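Local coordinates for biofilm-associated surface protein (Staphylococcus aureus, PDB 7C7U) that probably controls functional amyloid and biofilm formation as a cell wall-anchored adhesive surface protein, and binds several calcium ions, at residues P39-D45 with F187-A191; A47-I53 with I142-V148; G540-V546 with V559-D565. All blocks are in the same frame, centred on the assembly; numbering follows the deposited sequence.

Contact 1: P39-D45 with F187-A191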
loop_
_atom_site.group_PDB
_atom_site.type_symbol
_atom_site.label_atom_id
_atom_site.label_comp_id
_atom_site.label_asym_id
_atom_site.label_seq_id
_atom_site.Cartn_x
_atom_site.Cartn_y
_atom_site.Cartn_z
ATOM N N PRO A 39 14.704 12.873 -18.102
ATOM C CA PRO A 39 16.156 12.930 -17.895
ATOM C C PRO A 39 16.975 12.633 -19.143
ATOM O O PRO A 39 16.507 12.058 -20.127
ATOM C CB PRO A 39 16.407 11.849 -16.828
ATOM C CG PRO A 39 15.343 10.816 -17.091
ATOM C CD PRO A 39 14.127 11.611 -17.588
ATOM N N GLY A 40 18.250 12.998 -19.060
ATOM C CA GLY A 40 19.191 12.570 -20.072
ATOM C C GLY A 40 19.438 11.073 -20.008
ATOM O O GLY A 40 19.206 10.418 -18.989
ATOM N N LYS A 41 19.883 10.524 -21.136
ATOM C CA LYS A 41 20.187 9.104 -21.218
ATOM C C LYS A 41 21.571 8.812 -20.650
ATOM O O LYS A 41 22.459 9.662 -20.656
ATOM C CB LYS A 41 20.127 8.613 -22.662
ATOM C CG LYS A 41 18.785 8.759 -23.334
ATOM C CD LYS A 41 18.801 8.071 -24.710
ATOM C CE LYS A 41 19.712 8.774 -25.703
ATOM N NZ LYS A 41 18.984 9.678 -26.604
ATOM N N LEU A 42 21.744 7.588 -20.156
ATOM C CA LEU A 42 22.997 7.166 -19.549
ATOM C C LEU A 42 23.660 6.110 -20.415
ATOM O O LEU A 42 24.098 5.065 -19.915
ATOM C CB LEU A 42 22.743 6.620 -18.137
ATOM C CG LEU A 42 21.928 7.524 -17.220
ATOM C CD1 LEU A 42 21.764 6.885 -15.865
ATOM C CD2 LEU A 42 22.533 8.928 -17.099
ATOM N N ASP A 43 23.729 6.371 -21.717
ATOM C CA ASP A 43 24.029 5.344 -22.702
ATOM C C ASP A 43 25.285 5.662 -23.508
ATOM O O ASP A 43 25.501 5.069 -24.567
ATOM C CB ASP A 43 22.840 5.184 -23.639
ATOM C CG ASP A 43 22.639 6.409 -24.522
ATOM O OD1 ASP A 43 23.050 7.520 -24.107
ATOM O OD2 ASP A 43 22.058 6.265 -25.619
ATOM N N SER A 44 26.128 6.569 -23.028
ATOM C CA SER A 44 27.338 6.905 -23.759
ATOM C C SER A 44 28.489 7.104 -22.791
ATOM O O SER A 44 28.291 7.510 -21.641
ATOM C CB SER A 44 27.165 8.174 -24.580
ATOM O OG SER A 44 27.120 9.309 -23.724
ATOM N N ASP A 45 29.711 6.854 -23.291
ATOM C CA ASP A 45 30.900 7.154 -22.500
ATOM C C ASP A 45 30.893 8.603 -22.034
ATOM O O ASP A 45 31.209 8.889 -20.873
ATOM C CB ASP A 45 32.181 6.873 -23.303
ATOM C CG ASP A 45 32.394 5.393 -23.600
ATOM O OD1 ASP A 45 31.851 4.531 -22.879
ATOM O OD2 ASP A 45 33.145 5.091 -24.554
ATOM N N PHE A 187 15.881 5.112 -16.264
ATOM C CA PHE A 187 16.936 5.700 -17.083
ATOM C C PHE A 187 17.387 4.711 -18.140
ATOM O O PHE A 187 17.507 3.511 -17.877
ATOM C CB PHE A 187 18.132 6.082 -16.225
ATOM C CG PHE A 187 17.852 7.169 -15.241
ATOM C CD1 PHE A 187 17.906 8.504 -15.627
ATOM C CD2 PHE A 187 17.568 6.860 -13.912
ATOM C CE1 PHE A 187 17.666 9.509 -14.702
ATOM C CE2 PHE A 187 17.334 7.855 -12.988
ATOM C CZ PHE A 187 17.363 9.186 -13.384
ATOM N N LEU A 188 17.646 5.212 -19.340
ATOM C CA LEU A 188 18.098 4.357 -20.422
ATOM C C LEU A 188 19.612 4.221 -20.345
ATOM O O LEU A 188 20.320 5.217 -20.160
ATOM C CB LEU A 188 17.675 4.914 -21.781
ATOM C CG LEU A 188 16.171 5.058 -21.994
ATOM C CD1 LEU A 188 15.822 5.534 -23.389
ATOM C CD2 LEU A 188 15.451 3.747 -21.667
ATOM N N THR A 189 20.094 2.990 -20.433
ATOM C CA THR A 189 21.520 2.692 -20.479
ATOM C C THR A 189 21.820 1.920 -21.750
ATOM O O THR A 189 20.915 1.578 -22.523
ATOM C CB THR A 189 21.976 1.865 -19.268
ATOM O OG1 THR A 189 21.476 0.526 -19.392
ATOM C CG2 THR A 189 21.526 2.491 -17.958
ATOM N N LYS A 190 23.103 1.571 -21.922
ATOM C CA LYS A 190 23.466 0.715 -23.042
ATOM C C LYS A 190 22.732 -0.615 -23.016
ATOM O O LYS A 190 22.577 -1.234 -24.073
ATOM C CB LYS A 190 24.987 0.474 -23.063
ATOM C CG LYS A 190 25.794 1.736 -23.363
ATOM C CD LYS A 190 27.305 1.506 -23.250
ATOM C CE LYS A 190 28.052 2.628 -23.972
ATOM N NZ LYS A 190 29.524 2.573 -23.746
ATOM N N ALA A 191 22.241 -1.055 -21.841
ATOM C CA ALA A 191 21.488 -2.304 -21.778
ATOM C C ALA A 191 20.168 -2.201 -22.531
ATOM O O ALA A 191 19.666 -3.203 -23.055
ATOM C CB ALA A 191 21.235 -2.694 -20.313
HETATM O O HOH W 1 17.307 8.136 -19.480
HETATM O O HOH W 2 25.036 2.379 -20.398
#
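Leu42 and Pro39 settle on Phe187 where two neighbouring connections of a mixed β-sheet domain run alongside one another. Residues 39-45 carry the chain from strand 36-39 to helix 45-48, and residues 187-191 lead from strand 183-187 to helix 193-199. The touching parts head roughly the same way, their end-to-end directions 24° apart.

The dense part lies at the Phe187 end. Pro39 CB comes within 3.4 Å of Phe187 CE1, and the neighbouring CG of the same proline ring also rests near CE1 and CD1. With Leu42 CG anti to the carbonyl carbon (chi1 -51°) and the chain extended at chi2, CD1 lies 3.7 Å from Phe187 CB, so the leucine meets the root of the aromatic side chain more than its tip. Gly40 O lies at the ring edge, near the ring plane. Ile53 and His165 pack on Phe187 from outside, the latter edge-to-face. A backbone bond from Leu42 N to Leu188 O, 2.8 Å long, ties the two segments together beside this apolar patch.

Water fills in where the backbones do not meet directly. One molecule accepts from Leu188 N and donates to Gly40 O; a second accepts from Lys190 N and donates to Leu42 O, next to the Thr189 CA-H that also points at Leu42 O (CA to O 3.5 Å). Thr189 OG1 accepts from Ala191 N at 3.0 Å, closing an ST turn.

The far end is looser and faces solvent. Ser44 caps helix 45-48 through Ala47 N. Lys190, extended beyond CG, passes its CG and CE over Asp43 O and reaches exposed Asp45 in a salt bridge that is weak as a hydrogen bond, with NZ 3.2 Å from OD1.

Contact 2: A47-I53 with I142-V148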
loop_
_atom_site.group_PDB
_atom_site.type_symbol
_atom_site.label_atom_id
_atom_site.label_comp_id
_atom_site.label_asym_id
_atom_site.label_seq_id
_atom_site.Cartn_x
_atom_site.Cartn_y
_atom_site.Cartn_z
ATOM N N ALA A 47 28.280 10.611 -21.463
ATOM C CA ALA A 47 27.330 10.686 -20.353
ATOM C C ALA A 47 27.856 9.946 -19.138
ATOM O O ALA A 47 27.650 10.381 -17.999
ATOM C CB ALA A 47 25.973 10.125 -20.778
ATOM N N LEU A 48 28.555 8.829 -19.357
ATOM C CA LEU A 48 29.016 8.035 -18.222
ATOM C C LEU A 48 30.194 8.677 -17.510
ATOM O O LEU A 48 30.394 8.420 -16.316
ATOM C CB LEU A 48 29.407 6.629 -18.670
ATOM C CG LEU A 48 28.231 5.697 -18.969
ATOM C CD1 LEU A 48 28.708 4.319 -19.418
ATOM C CD2 LEU A 48 27.356 5.594 -17.767
ATOM N N ASN A 49 30.957 9.520 -18.206
ATOM C CA ASN A 49 32.096 10.201 -17.614
ATOM C C ASN A 49 31.726 11.539 -16.985
ATOM O O ASN A 49 32.617 12.299 -16.603
ATOM C CB ASN A 49 33.196 10.391 -18.657
ATOM C CG ASN A 49 34.567 10.561 -18.024
ATOM O OD1 ASN A 49 35.341 11.448 -18.401
ATOM N ND2 ASN A 49 34.868 9.712 -17.046
ATOM N N SER A 50 30.439 11.847 -16.871
ATOM C CA SER A 50 29.983 13.023 -16.152
ATOM C C SER A 50 29.521 12.608 -14.762
ATOM O O SER A 50 29.092 11.474 -14.550
ATOM C CB SER A 50 28.838 13.710 -16.906
ATOM O OG SER A 50 28.274 14.761 -16.147
ATOM N N ASN A 51 29.612 13.532 -13.810
ATOM C CA ASN A 51 29.007 13.315 -12.506
ATOM C C ASN A 51 27.637 13.976 -12.396
ATOM O O ASN A 51 27.144 14.180 -11.280
ATOM C CB ASN A 51 29.935 13.807 -11.394
ATOM C CG ASN A 51 29.978 15.317 -11.296
ATOM O OD1 ASN A 51 30.207 16.013 -12.293
ATOM N ND2 ASN A 51 29.730 15.839 -10.097
ATOM N N ILE A 52 27.024 14.336 -13.528
ATOM C CA ILE A 52 25.711 14.977 -13.558
ATOM C C ILE A 52 24.773 14.170 -14.445
ATOM O O ILE A 52 25.124 13.813 -15.575
ATOM C CB ILE A 52 25.785 16.432 -14.057
ATOM C CG1 ILE A 52 26.656 17.261 -13.113
ATOM C CG2 ILE A 52 24.370 17.036 -14.188
ATOM C CD1 ILE A 52 26.593 18.748 -13.349
ATOM N N ILE A 53 23.571 13.902 -13.938
ATOM C CA ILE A 53 22.458 13.434 -14.752
ATOM C C ILE A 53 21.532 14.620 -14.975
ATOM O O ILE A 53 20.928 15.111 -14.008
ATOM C CB ILE A 53 21.712 12.265 -14.090
ATOM C CG1 ILE A 53 22.646 11.064 -13.919
ATOM C CG2 ILE A 53 20.500 11.858 -14.923
ATOM C CD1 ILE A 53 22.027 9.953 -13.062
ATOM N N ILE A 142 21.072 16.365 -11.400
ATOM C CA ILE A 142 21.332 15.431 -10.304
ATOM C C ILE A 142 22.845 15.332 -10.200
ATOM O O ILE A 142 23.496 14.792 -11.093
ATOM C CB ILE A 142 20.708 14.054 -10.552
ATOM C CG1 ILE A 142 19.209 14.163 -10.774
ATOM C CG2 ILE A 142 20.981 13.067 -9.345
ATOM C CD1 ILE A 142 18.656 12.922 -11.462
ATOM N N GLU A 143 23.410 15.904 -9.143
ATOM C CA GLU A 143 24.854 15.945 -8.958
ATOM C C GLU A 143 25.265 14.790 -8.052
ATOM O O GLU A 143 24.613 14.539 -7.033
ATOM C CB GLU A 143 25.286 17.291 -8.372
ATOM C CG GLU A 143 24.903 18.484 -9.263
ATOM C CD GLU A 143 25.390 19.812 -8.720
ATOM O OE1 GLU A 143 26.572 19.896 -8.321
ATOM O OE2 GLU A 143 24.586 20.770 -8.698
ATOM N N LEU A 144 26.322 14.085 -8.444
ATOM C CA LEU A 144 26.766 12.844 -7.820
ATOM C C LEU A 144 28.211 12.953 -7.345
ATOM O O LEU A 144 29.030 13.657 -7.949
ATOM C CB LEU A 144 26.658 11.662 -8.799
ATOM C CG LEU A 144 25.338 11.474 -9.548
ATOM C CD1 LEU A 144 25.493 10.495 -10.719
ATOM C CD2 LEU A 144 24.249 11.015 -8.573
ATOM N N ASP A 145 28.535 12.188 -6.297
ATOM C CA ASP A 145 29.871 12.206 -5.703
ATOM C C ASP A 145 30.898 11.388 -6.481
ATOM O O ASP A 145 32.035 11.245 -6.020
ATOM C CB ASP A 145 29.807 11.720 -4.245
ATOM C CG ASP A 145 29.429 10.247 -4.112
ATOM O OD1 ASP A 145 29.492 9.491 -5.105
ATOM O OD2 ASP A 145 29.075 9.842 -2.983
ATOM N N ASP A 146 30.517 10.829 -7.622
ATOM C CA ASP A 146 31.422 10.106 -8.504
ATOM C C ASP A 146 30.806 10.167 -9.893
ATOM O O ASP A 146 29.693 10.676 -10.070
ATOM C CB ASP A 146 31.621 8.664 -8.031
ATOM C CG ASP A 146 32.912 8.034 -8.556
ATOM O OD1 ASP A 146 33.605 8.643 -9.402
ATOM O OD2 ASP A 146 33.228 6.908 -8.114
ATOM N N THR A 147 31.520 9.649 -10.887
ATOM C CA THR A 147 30.921 9.641 -12.213
ATOM C C THR A 147 29.799 8.604 -12.311
ATOM O O THR A 147 29.713 7.650 -11.521
ATOM C CB THR A 147 31.962 9.372 -13.286
ATOM O OG1 THR A 147 31.411 9.746 -14.551
ATOM C CG2 THR A 147 32.287 7.926 -13.332
ATOM N N VAL A 148 28.907 8.821 -13.285
ATOM C CA VAL A 148 27.808 7.881 -13.510
ATOM C C VAL A 148 28.356 6.505 -13.868
ATOM O O VAL A 148 27.862 5.476 -13.387
ATOM C CB VAL A 148 26.854 8.405 -14.604
ATOM C CG1 VAL A 148 25.738 7.396 -14.859
ATOM C CG2 VAL A 148 26.258 9.755 -14.218
HETATM O O HOH W 3 29.287 18.668 -9.267
#
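Thr147 occupies the N-cap position of helix 148-152, yet its hydroxyl makes no capping bond there and crosses instead to Leu48 O, at the last residue of helix 45-48. OG1, anti to the threonine's backbone N (chi1 -164°), is modelled 2.4 Å from Leu48 O, a value too short to be trusted.

The start of helix 148-152 is served from the other segment: Val148 N donates to Ser50 O at 2.9 Å, approaching somewhat out of the carbonyl plane. Ser50 is itself held in an ST turn, its OG accepting from Ile52 N. Val148 then wedges its two methyls between different neighbours. CG1 lies 3.8 Å from Leu48 CD2, and CG2 lies 3.9 Å from Ile53 CG1, both side chains meeting the valine at about a right angle.

Asn51 grips Leu144 twice. Its backbone O accepts from Leu144 N at 3.0 Å, while ND2 returns a bond to Leu144 O at 3.1 Å that is nearly straight (168°) and lies in the amide plane as well as in the carbonyl plane. The amide is thereby fixed in rotation, and ND2 also donates to a water that bridges to Glu143 OE1. Close by, Asp146 O is buried against Asn51 CB without a polar partner.

Beyond Asn51 the backbones pair regularly. Ile52 and Glu143 form a non-hydrogen-bonded pair on one face; Ile53 and Ile142, on the other, exchange bonds of 3.0 Å (Ile53 N to Ile142 O) and 2.9 Å (Ile142 N to Ile53 O). Ile80 of helix 78-81 covers Ile53 and Leu144. This is antiparallel β-sheet pairing, joining strand 52-61 to strand 133-144.

Contact 3: G540-V546 with V559-D565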
loop_
_atom_site.group_PDB
_atom_site.type_symbol
_atom_site.label_atom_id
_atom_site.label_comp_id
_atom_site.label_asym_id
_atom_site.label_seq_id
_atom_site.Cartn_x
_atom_site.Cartn_y
_atom_site.Cartn_z
ATOM N N GLY A 540 -16.400 -11.813 35.844
ATOM C CA GLY A 540 -16.456 -12.882 36.832
ATOM C C GLY A 540 -17.892 -13.176 37.186
ATOM O O GLY A 540 -18.825 -12.486 36.756
ATOM N N THR A 541 -18.067 -14.225 37.979
ATOM C CA THR A 541 -19.424 -14.646 38.282
ATOM C C THR A 541 -20.156 -13.587 39.112
ATOM O O THR A 541 -19.570 -12.866 39.929
ATOM C CB THR A 541 -19.429 -16.004 38.986
ATOM O OG1 THR A 541 -20.780 -16.457 39.103
ATOM C CG2 THR A 541 -18.817 -15.904 40.356
ATOM N N SER A 542 -21.462 -13.512 38.897
ATOM C CA SER A 542 -22.266 -12.491 39.546
ATOM C C SER A 542 -22.260 -12.695 41.062
ATOM O O SER A 542 -22.315 -13.825 41.560
ATOM C CB SER A 542 -23.686 -12.544 38.987
ATOM O OG SER A 542 -24.501 -11.544 39.556
ATOM N N GLY A 543 -22.166 -11.586 41.799
ATOM C CA GLY A 543 -22.100 -11.621 43.245
ATOM C C GLY A 543 -20.741 -11.948 43.834
ATOM O O GLY A 543 -20.582 -11.860 45.056
ATOM N N SER A 544 -19.761 -12.335 43.024
ATOM C CA SER A 544 -18.400 -12.481 43.518
ATOM C C SER A 544 -17.716 -11.120 43.588
ATOM O O SER A 544 -18.028 -10.204 42.825
ATOM C CB SER A 544 -17.588 -13.423 42.621
ATOM O OG SER A 544 -17.243 -12.800 41.390
ATOM N N THR A 545 -16.783 -10.990 44.519
ATOM C CA THR A 545 -15.979 -9.785 44.628
ATOM C C THR A 545 -14.598 -10.071 44.050
ATOM O O THR A 545 -13.927 -11.020 44.469
ATOM C CB THR A 545 -15.890 -9.316 46.082
ATOM O OG1 THR A 545 -17.200 -8.959 46.543
ATOM C CG2 THR A 545 -14.970 -8.110 46.204
ATOM N N VAL A 546 -14.185 -9.249 43.089
ATOM C CA VAL A 546 -12.926 -9.418 42.369
ATOM C C VAL A 546 -11.939 -8.359 42.841
ATOM O O VAL A 546 -12.269 -7.166 42.884
ATOM C CB VAL A 546 -13.132 -9.324 40.848
ATOM C CG1 VAL A 546 -11.803 -9.540 40.111
ATOM C CG2 VAL A 546 -14.156 -10.329 40.395
ATOM N N VAL A 559 -13.917 -4.837 43.471
ATOM C CA VAL A 559 -15.291 -4.567 43.060
ATOM C C VAL A 559 -16.103 -5.847 43.194
ATOM O O VAL A 559 -15.611 -6.948 42.929
ATOM C CB VAL A 559 -15.357 -3.994 41.624
ATOM C CG1 VAL A 559 -14.958 -5.038 40.599
ATOM C CG2 VAL A 559 -16.741 -3.432 41.329
ATOM N N THR A 560 -17.345 -5.689 43.646
ATOM C CA THR A 560 -18.322 -6.766 43.634
ATOM C C THR A 560 -19.108 -6.705 42.333
ATOM O O THR A 560 -19.597 -5.642 41.943
ATOM C CB THR A 560 -19.265 -6.660 44.837
ATOM O OG1 THR A 560 -18.570 -7.077 46.022
ATOM C CG2 THR A 560 -20.501 -7.531 44.639
ATOM N N ILE A 561 -19.222 -7.843 41.666
ATOM C CA ILE A 561 -19.935 -7.919 40.390
ATOM C C ILE A 561 -21.439 -7.962 40.664
ATOM O O ILE A 561 -21.885 -8.761 41.510
ATOM C CB ILE A 561 -19.471 -9.139 39.597
ATOM C CG1 ILE A 561 -18.011 -8.928 39.181
ATOM C CG2 ILE A 561 -20.358 -9.374 38.375
ATOM C CD1 ILE A 561 -17.303 -10.174 38.825
ATOM N N PRO A 562 -22.228 -7.102 40.010
ATOM C CA PRO A 562 -23.649 -6.957 40.365
ATOM C C PRO A 562 -24.503 -8.144 39.933
ATOM O O PRO A 562 -24.100 -9.006 39.146
ATOM C CB PRO A 562 -24.072 -5.672 39.641
ATOM C CG PRO A 562 -23.067 -5.479 38.556
ATOM C CD PRO A 562 -21.781 -6.057 39.071
ATOM N N ALA A 563 -25.747 -8.123 40.442
ATOM C CA ALA A 563 -26.584 -9.316 40.552
ATOM C C ALA A 563 -26.988 -9.907 39.206
ATOM O O ALA A 563 -27.222 -11.119 39.117
ATOM C CB ALA A 563 -27.836 -8.995 41.366
ATOM N N ASP A 564 -27.084 -9.093 38.156
ATOM C CA ASP A 564 -27.588 -9.568 36.875
ATOM C C ASP A 564 -26.574 -9.300 35.766
ATOM O O ASP A 564 -26.946 -9.048 34.618
ATOM C CB ASP A 564 -28.927 -8.901 36.558
ATOM C CG ASP A 564 -29.982 -9.887 36.070
ATOM O OD1 ASP A 564 -30.440 -10.716 36.890
ATOM O OD2 ASP A 564 -30.374 -9.818 34.882
ATOM N N ASP A 565 -25.287 -9.360 36.104
ATOM C CA ASP A 565 -24.214 -9.103 35.150
ATOM C C ASP A 565 -23.010 -9.950 35.536
ATOM O O ASP A 565 -22.979 -10.572 36.602
ATOM C CB ASP A 565 -23.836 -7.621 35.103
ATOM C CG ASP A 565 -23.378 -7.178 33.717
ATOM O OD1 ASP A 565 -22.899 -8.031 32.927
ATOM O OD2 ASP A 565 -23.515 -5.975 33.414
#
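Ile561 has the most surface buried here and presses into residues 540-546. Its CD1 approaches Gly540 CA to 3.5 Å, a closeness possible because no side chain stands there, and comes equally near Val546 CG2 at 3.5 Å. CG2 of the isoleucine rests against Ser542 CA. The Ile561 backbone is held at both its polar atoms by residues 540-546: its N gives an almost straight bond (178°) to Ser544 O at 2.9 Å, and its O accepts from Gly543 N, which comes from above the carbonyl plane.

These bonds extend the β hairpin of strands 545-550 and 555-560, part of a four-stranded antiparallel sheet, past its regular pairing to a type II turn, Thr541 to Ser544. Within the hairpin, Val559 pairs with Val546 through two backbone bonds, Val546 N to Val559 O at 2.7 Å and Val559 N to Val546 O at 2.9 Å. The Val559 side chain also packs on Val538, Ala568 and Ile570.

Ser542 points OG, anti to its backbone N, at two carbonyls: 2.6 Å from Pro562 O and 2.8 Å from Ala563 O.

Overall arrangement
Contacts 1 and 2 belong to one region, their centres 12 Å apart, and they touch directly: Leu42 CD2 lies 3.8 Å from Ile53 CG1, and Phe187 CE1 is 3.7 Å from Ile53 CG2. Ile53 therefore links the loop packing of 39-45 with 187-191 to the strand pairing of 47-53 with 142-148. In sequence, both segments of contact 2 fall between those of contact 1. The side chain of Phe187 is about 9 Å from a bound calcium ion and that of Ile53 about 13 Å from one. Contact 3, in a later sheet on the opposite side of the chain's centre, lies about 76 Å from contact 1 and 75 Å from contact 2, centre to centre.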